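PDB 4EPZ: transcription anti-terminator antagonist UpxZ from Bacteroides uniformis ATCC 8492, which probably antagonises transcription anti-termination and so helps regulate capsular polysaccharide synthesis, as a member of the UpxZ family. Local coordinates for residues A[54-59]-A[95-100]; A[102-107]-A[121-126]; A[68-73]-A[78-83]. All blocks are in the same frame, centred on the assembly; numbering follows the deposited sequence. Where two conformers were deposited one is given.

Contact 1: residues A[54-59]-A[95-100]; sequences SDIEEE and MSQLPA
I56, in the first turn of helix 56-72, reaches across to Q97 and L98 in the loop that links helix 80-92 to helix 102-115. The contact is almost wholly van der Waals in kind. I56 CD1 rests 3.3 Å from the backbone O of Q97 and also meets Q97 CB, while its other branch, CG2, lies 3.7 Å from Q97 OE1. I56 is modelled in two conformers and these touches belong to the one described, which leaves their fine detail tentative. The forked isoleucine offers one methyl to the loop backbone and the other to the amide end of the glutamine. CG1 sits between the backbone N and the carbonyl carbon (chi1 62°), which sends CD1 toward the loop and leaves CG2 beside the backbone N. Q97 CB lies by I56 CD1, and the extended chain beyond CG carries the amide along to I56 CG2. L98 adds a looser touch: its CD2 lies 3.8 Å from the backbone O of I56, and its one apolar approach, to I56 CD1, is 4.5 Å. A branched leucine suits this buried place, since it also packs on L107 of helix 102-115.

The fold here is all-helical, and the contact joins the beginning of one helix to an interhelical loop near the protein surface. The helix start has its own polar bonds. D55 is the N-cap: its OD2 accepts from E58 N at 2.9 Å with an N-H...O angle of 157°, met on the anti side of the carboxylate. Aspartate suits this position because its short side chain can fold back to an amide of the first turn, and its negative charge probably interacts well with the helix dipole. E59 forms a salt bridge with R90 of helix 80-92, and the carboxylate end of its side chain turns away from the loop.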
# COMPACT_ATOMS: atom_id res chain seq x y z
N SER A 54 -14.02 12.11 5.62
CA SER A 54 -13.58 13.51 5.65
C SER A 54 -12.37 13.66 6.58
O SER A 54 -11.60 14.59 6.42
CB SER A 54 -14.71 14.44 6.07
OG SER A 54 -15.03 14.29 7.44
N ASP A 55 -12.20 12.72 7.52
CA ASP A 55 -11.09 12.76 8.46
C ASP A 55 -9.82 12.28 7.76
O ASP A 55 -9.79 11.15 7.24
CB ASP A 55 -11.42 11.92 9.68
CG ASP A 55 -10.30 11.92 10.66
OD1 ASP A 55 -10.09 12.97 11.32
OD2 ASP A 55 -9.54 10.92 10.69
N ILE A 56 -8.77 13.13 7.74
CA ILE A 56 -7.57 12.77 6.97
C ILE A 56 -6.86 11.53 7.47
O ILE A 56 -6.40 10.76 6.62
CB ILE A 56 -6.55 13.90 6.74
CG1 ILE A 56 -5.96 14.43 8.07
CG2 ILE A 56 -7.17 14.99 5.85
CD1 ILE A 56 -4.81 15.37 7.94
N GLU A 57 -6.79 11.28 8.78
CA GLU A 57 -6.13 10.05 9.27
C GLU A 57 -6.96 8.81 8.88
O GLU A 57 -6.39 7.80 8.47
CB GLU A 57 -5.92 10.15 10.80
CG GLU A 57 -5.16 8.95 11.36
CD GLU A 57 -4.87 8.93 12.85
OE1 GLU A 57 -4.93 9.99 13.49
OE2 GLU A 57 -4.60 7.83 13.38
N GLU A 58 -8.29 8.89 9.01
CA GLU A 58 -9.14 7.76 8.64
C GLU A 58 -9.03 7.52 7.12
O GLU A 58 -8.80 6.39 6.69
CB GLU A 58 -10.56 8.01 9.08
CG GLU A 58 -11.43 6.81 8.81
CD GLU A 58 -12.84 7.04 9.29
OE1 GLU A 58 -13.56 7.83 8.64
OE2 GLU A 58 -13.17 6.55 10.39
N GLU A 59 -9.13 8.60 6.33
CA GLU A 59 -8.97 8.54 4.88
C GLU A 59 -7.59 7.93 4.49
O GLU A 59 -7.57 7.05 3.63
CB GLU A 59 -9.18 9.94 4.25
CG GLU A 59 -9.09 10.01 2.72
CD GLU A 59 -10.12 9.30 1.85
OE1 GLU A 59 -10.96 8.53 2.39
OE2 GLU A 59 -10.13 9.56 0.63
N MSE A 95 -2.18 13.82 0.95
CA MSE A 95 -0.78 13.59 1.33
C MSE A 95 -0.13 14.78 2.04
O MSE A 95 0.46 14.59 3.11
CB MSE A 95 0.07 13.19 0.10
CG MSE A 95 1.48 12.77 0.46
SE MSE A 95 1.39 11.05 1.34
CE MSE A 95 1.36 10.00 -0.21
N SER A 96 -0.29 16.01 1.52
CA SER A 96 0.35 17.20 2.10
C SER A 96 -0.19 17.55 3.51
O SER A 96 0.49 18.22 4.29
CB SER A 96 0.22 18.39 1.15
OG SER A 96 -1.13 18.79 1.01
N GLN A 97 -1.37 17.05 3.87
CA GLN A 97 -1.96 17.32 5.18
C GLN A 97 -1.55 16.30 6.25
O GLN A 97 -1.73 16.55 7.44
CB GLN A 97 -3.47 17.33 5.07
CG GLN A 97 -4.02 18.49 4.21
CD GLN A 97 -5.51 18.32 4.08
OE1 GLN A 97 -6.26 18.51 5.04
NE2 GLN A 97 -5.97 17.84 2.93
N LEU A 98 -1.06 15.14 5.84
CA LEU A 98 -0.72 14.13 6.82
C LEU A 98 0.57 14.46 7.54
O LEU A 98 1.58 14.79 6.91
CB LEU A 98 -0.59 12.75 6.16
CG LEU A 98 -1.89 12.08 5.73
CD1 LEU A 98 -1.61 10.91 4.79
CD2 LEU A 98 -2.67 11.59 6.95
N PRO A 99 0.60 14.29 8.88
CA PRO A 99 1.86 14.47 9.59
C PRO A 99 2.79 13.30 9.31
O PRO A 99 2.32 12.25 8.85
CB PRO A 99 1.44 14.48 11.07
CG PRO A 99 0.16 13.78 11.13
CD PRO A 99 -0.50 13.87 9.78
N ALA A 100 4.11 13.49 9.60
CA ALA A 100 5.10 12.43 9.51
C ALA A 100 4.63 11.26 10.40
O ALA A 100 4.28 11.47 11.57
CB ALA A 100 6.45 12.94 9.98

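Contact 2: residues A[102-107]-A[121-126]; sequences LLKMRL and AHEAHQ
K104 and E123 meet at about a right angle, each reaching out from its own helix. K104 has CG opposite the backbone N (chi1 -172°) and runs fully extended to its amine, a shape that carries the charge well beyond the helix backbone. E123 is extended too, and it presents OE2 to the lysine. The direct salt bridge is long: K104 NZ lies 3.3 Å from E123 OE2, and the hydrogen bond within it is weak. A water also bridges the pair, accepting from K104 NZ at 2.7 Å and donating to E123 OE2, so the two charges are joined both directly and through solvent. The ammonium also bonds to the backbone O of L98, its strongest polar partner, and weakly to that of M95. A lysine therefore suits this buried place: its long chain spans the distance, and its amine can serve two loop carbonyls as well as the carboxylate.

Beside this polar pair, selenomethionine M105 packs against A124. Its chain bends at chi2 (67°), which brings SE to 3.5 Å from the backbone O of A124 and 4.0 Å from A124 CB; the terminal CE lies 4.1 Å from the same CB. The small alanine lets the bulky, flexible side chain settle close to the helix backbone, and the CA atoms of M105 and A124 are 6.0 Å apart.

Helices 102-115 and 118-129 follow each other in the chain, separated by a short turn, and thus form a helical hairpin. M105 also packs on I143 of helix 138-152 and on W131, whereas L103, R106 and L107 touch L64 of helix 56-72. Helix 102-115 is accordingly flanked by the second arm of its hairpin, helix 138-152 and helix 56-72.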
# COMPACT_ATOMS: atom_id res chain seq x y z
N LEU A 102 4.29 6.43 10.27
CA LEU A 102 4.46 5.16 9.56
C LEU A 102 3.42 5.11 8.43
O LEU A 102 3.71 4.64 7.33
CB LEU A 102 4.27 4.00 10.54
CG LEU A 102 4.44 2.61 9.98
CD1 LEU A 102 5.81 2.46 9.27
CD2 LEU A 102 4.22 1.53 11.08
N LEU A 103 2.19 5.56 8.75
CA LEU A 103 1.12 5.58 7.75
C LEU A 103 1.54 6.38 6.51
O LEU A 103 1.37 5.91 5.36
CB LEU A 103 -0.13 6.23 8.37
CG LEU A 103 -1.28 6.52 7.39
CD1 LEU A 103 -1.86 5.22 6.74
CD2 LEU A 103 -2.37 7.34 8.11
N LYS A 104 2.08 7.59 6.75
CA LYS A 104 2.47 8.49 5.65
C LYS A 104 3.59 7.83 4.86
O LYS A 104 3.54 7.82 3.62
CB LYS A 104 2.86 9.87 6.17
CG LYS A 104 3.06 10.84 5.00
CD LYS A 104 3.28 12.26 5.48
CE LYS A 104 3.19 13.17 4.29
NZ LYS A 104 3.27 14.61 4.70
N MSE A 105 4.56 7.21 5.56
CA MSE A 105 5.65 6.51 4.87
C MSE A 105 5.10 5.38 3.95
O MSE A 105 5.51 5.24 2.80
CB MSE A 105 6.61 5.90 5.89
CG MSE A 105 7.75 5.14 5.24
SE MSE A 105 8.95 6.37 4.26
CE MSE A 105 9.91 4.88 3.32
N ARG A 106 4.17 4.60 4.48
CA ARG A 106 3.56 3.50 3.71
C ARG A 106 2.78 4.04 2.51
O ARG A 106 2.87 3.48 1.43
CB ARG A 106 2.68 2.63 4.62
CG ARG A 106 3.56 1.83 5.61
CD ARG A 106 2.70 1.24 6.70
NE ARG A 106 3.41 0.14 7.37
CZ ARG A 106 2.93 -0.50 8.44
NH1 ARG A 106 1.79 -0.12 8.99
NH2 ARG A 106 3.62 -1.50 8.98
N LEU A 107 2.07 5.16 2.68
CA LEU A 107 1.31 5.73 1.56
C LEU A 107 2.27 6.26 0.48
O LEU A 107 2.03 6.09 -0.72
CB LEU A 107 0.40 6.86 2.04
CG LEU A 107 -0.86 6.42 2.77
CD1 LEU A 107 -1.48 7.63 3.50
CD2 LEU A 107 -1.91 5.87 1.77
N ALA A 121 9.02 9.29 -4.02
CA ALA A 121 10.26 8.64 -3.54
C ALA A 121 11.10 9.64 -2.74
O ALA A 121 11.57 9.29 -1.65
CB ALA A 121 11.09 8.08 -4.70
N HIS A 122 11.23 10.89 -3.26
CA HIS A 122 12.04 11.93 -2.62
C HIS A 122 11.54 12.23 -1.22
O HIS A 122 12.35 12.23 -0.27
CB HIS A 122 12.08 13.21 -3.47
CG HIS A 122 12.96 14.27 -2.88
ND1 HIS A 122 14.32 14.29 -3.12
CD2 HIS A 122 12.65 15.28 -2.04
CE1 HIS A 122 14.79 15.32 -2.44
NE2 HIS A 122 13.83 15.95 -1.77
N GLU A 123 10.21 12.41 -1.07
CA GLU A 123 9.61 12.67 0.24
C GLU A 123 9.77 11.44 1.17
O GLU A 123 10.07 11.60 2.35
CB GLU A 123 8.15 13.04 0.06
CG GLU A 123 7.52 13.44 1.36
CD GLU A 123 6.17 14.11 1.24
OE1 GLU A 123 5.71 14.34 0.10
OE2 GLU A 123 5.58 14.41 2.30
N ALA A 124 9.61 10.21 0.63
CA ALA A 124 9.79 8.98 1.38
C ALA A 124 11.24 8.89 1.92
O ALA A 124 11.41 8.57 3.10
CB ALA A 124 9.46 7.78 0.50
N HIS A 125 12.26 9.23 1.09
CA HIS A 125 13.65 9.21 1.60
C HIS A 125 13.89 10.27 2.69
O HIS A 125 14.67 10.02 3.61
CB HIS A 125 14.67 9.35 0.47
CG HIS A 125 14.83 8.05 -0.26
ND1 HIS A 125 15.50 6.98 0.33
CD2 HIS A 125 14.31 7.65 -1.43
CE1 HIS A 125 15.41 5.99 -0.54
NE2 HIS A 125 14.73 6.36 -1.63
N GLN A 126 13.20 11.42 2.62
CA GLN A 126 13.32 12.46 3.64
C GLN A 126 12.74 11.96 4.97
O GLN A 126 13.30 12.26 6.03
CB GLN A 126 12.63 13.76 3.20
CG GLN A 126 13.43 14.55 2.16
CD GLN A 126 12.75 15.83 1.74
OE1 GLN A 126 11.59 15.83 1.30
NE2 GLN A 126 13.45 16.95 1.83
O HOH W 1 3.62 15.95 2.40

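Contact 3: residues A[68-73]-A[78-83]; sequences MGYNAT and GDKERK
Y70 and K80 run alongside each other, pointing opposite ways, at the tight, buried part of this contact. K80 CG lies 3.6 Å from Y70 CD1, approaching the ring obliquely, and a bend at chi3 (78°) takes the amine on to the end of helix 56-72. There NZ donates to Y70 O at 3.0 Å, in the carbonyl plane with a C=O...N angle of 158°; its strongest partner is Y75 O, in the loop that follows the helix. Lysine suits the place because its methylenes lie against the tyrosine ring and CB while its charge meets a carbonyl of the last turn and one of the following loop. With an alanine here in place of K80, Y70 O and Y75 O would probably lose their ammonium partner and a gap would open beside the Y70 ring.

K83 passes athwart the tyrosine, with CD 3.4 Å from Y70 OH. The outer side is more open: exposed R82 grips D79 side-on, NE to OD1 and NH2 to OD2, both at 2.7 Å.

Helices 56-72 and 80-92 form a helical hairpin here. Helix 32-49 closes the tyrosine side, where D46 bonds Y70 OH and pairs with K83; helices 5-20 and 102-115 pack on M68.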
# COMPACT_ATOMS: atom_id res chain seq x y z
N MSE A 68 -3.08 -1.53 -0.70
CA MSE A 68 -2.44 -2.78 -0.28
C MSE A 68 -3.30 -4.01 -0.69
O MSE A 68 -2.76 -4.97 -1.24
CB MSE A 68 -2.19 -2.78 1.23
CG MSE A 68 -1.12 -1.79 1.61
SE MSE A 68 -0.70 -1.93 3.49
CE MSE A 68 0.05 -3.73 3.51
N GLY A 69 -4.62 -3.92 -0.45
CA GLY A 69 -5.58 -4.98 -0.74
C GLY A 69 -5.60 -5.34 -2.21
O GLY A 69 -5.39 -6.51 -2.57
N TYR A 70 -5.80 -4.33 -3.07
CA TYR A 70 -5.83 -4.57 -4.52
C TYR A 70 -4.45 -5.00 -5.07
O TYR A 70 -4.39 -5.75 -6.05
CB TYR A 70 -6.39 -3.37 -5.28
CG TYR A 70 -7.89 -3.19 -5.14
CD1 TYR A 70 -8.77 -4.21 -5.46
CD2 TYR A 70 -8.43 -1.98 -4.71
CE1 TYR A 70 -10.16 -4.06 -5.32
CE2 TYR A 70 -9.81 -1.81 -4.57
CZ TYR A 70 -10.67 -2.85 -4.88
OH TYR A 70 -12.02 -2.67 -4.75
N ASN A 71 -3.34 -4.61 -4.41
CA ASN A 71 -2.04 -5.10 -4.86
C ASN A 71 -1.79 -6.51 -4.38
O ASN A 71 -1.12 -7.27 -5.07
CB ASN A 71 -0.89 -4.21 -4.41
CG ASN A 71 -0.65 -3.12 -5.42
OD1 ASN A 71 -0.16 -3.36 -6.54
ND2 ASN A 71 -1.18 -1.94 -5.12
N ALA A 72 -2.30 -6.87 -3.18
CA ALA A 72 -2.08 -8.19 -2.59
C ALA A 72 -2.84 -9.32 -3.32
O ALA A 72 -2.28 -10.40 -3.53
CB ALA A 72 -2.49 -8.19 -1.12
N THR A 73 -4.11 -9.09 -3.63
CA THR A 73 -4.94 -10.15 -4.23
C THR A 73 -4.55 -10.44 -5.68
O THR A 73 -4.32 -9.51 -6.45
CB THR A 73 -6.46 -9.84 -4.09
OG1 THR A 73 -7.18 -10.99 -4.56
CG2 THR A 73 -6.90 -8.57 -4.87
N GLY A 78 -10.90 -6.92 -14.11
CA GLY A 78 -10.72 -6.01 -15.24
C GLY A 78 -10.91 -4.53 -14.94
O GLY A 78 -10.69 -3.69 -15.82
N ASP A 79 -11.30 -4.21 -13.70
CA ASP A 79 -11.56 -2.84 -13.23
C ASP A 79 -10.61 -2.44 -12.11
O ASP A 79 -10.67 -1.32 -11.60
CB ASP A 79 -13.01 -2.74 -12.74
CG ASP A 79 -13.61 -1.34 -12.76
OD1 ASP A 79 -13.32 -0.58 -13.73
OD2 ASP A 79 -14.38 -1.01 -11.82
N LYS A 80 -9.73 -3.38 -11.67
CA LYS A 80 -8.84 -3.11 -10.54
C LYS A 80 -7.87 -1.94 -10.83
O LYS A 80 -7.65 -1.09 -9.95
CB LYS A 80 -8.06 -4.38 -10.19
CG LYS A 80 -7.44 -4.31 -8.80
CD LYS A 80 -7.06 -5.70 -8.28
CE LYS A 80 -5.78 -6.20 -8.89
NZ LYS A 80 -5.35 -7.49 -8.25
N GLU A 81 -7.31 -1.88 -12.06
CA GLU A 81 -6.38 -0.77 -12.40
C GLU A 81 -7.10 0.58 -12.32
O GLU A 81 -6.56 1.54 -11.75
CB GLU A 81 -5.75 -0.97 -13.77
CG GLU A 81 -4.79 -2.16 -13.81
CD GLU A 81 -3.67 -2.16 -12.77
OE1 GLU A 81 -3.01 -1.11 -12.60
OE2 GLU A 81 -3.49 -3.20 -12.10
N ARG A 82 -8.33 0.65 -12.85
CA ARG A 82 -9.11 1.90 -12.76
C ARG A 82 -9.34 2.25 -11.26
O ARG A 82 -9.16 3.40 -10.86
CB ARG A 82 -10.46 1.73 -13.47
CG ARG A 82 -11.29 3.03 -13.47
CD ARG A 82 -12.73 2.81 -13.93
NE ARG A 82 -13.48 1.97 -12.99
CZ ARG A 82 -13.98 2.37 -11.82
NH1 ARG A 82 -13.89 3.64 -11.45
NH2 ARG A 82 -14.61 1.51 -11.03
N LYS A 83 -9.76 1.26 -10.43
CA LYS A 83 -9.99 1.50 -9.00
C LYS A 83 -8.70 1.97 -8.28
O LYS A 83 -8.77 2.85 -7.41
CB LYS A 83 -10.56 0.25 -8.29
CG LYS A 83 -11.97 -0.15 -8.74
CD LYS A 83 -12.39 -1.37 -7.90
CE LYS A 83 -13.71 -1.96 -8.31
NZ LYS A 83 -13.77 -3.40 -7.96

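How the contacts relate
Contacts 2 and 3 are buried and each pairs consecutive helices, whereas contact 1 is partly exposed and sets a helix start against a loop. Contacts 1 and 3 share helix 56-72, using its opposite ends with centres 22 Å apart. Contact 1 adjoins contact 2 directly, through the L98 region on one side and K104 and L107 on the other. Contacts 2 and 3 lie on opposite sides of the chain's centre without touching. Weak van der Waals touches, largely methyls against oxygens, make up contact 1, while both buried contacts employ lysines, with a carboxylate and water in contact 2 and backbone carbonyls of the last turn and following loop in contact 3.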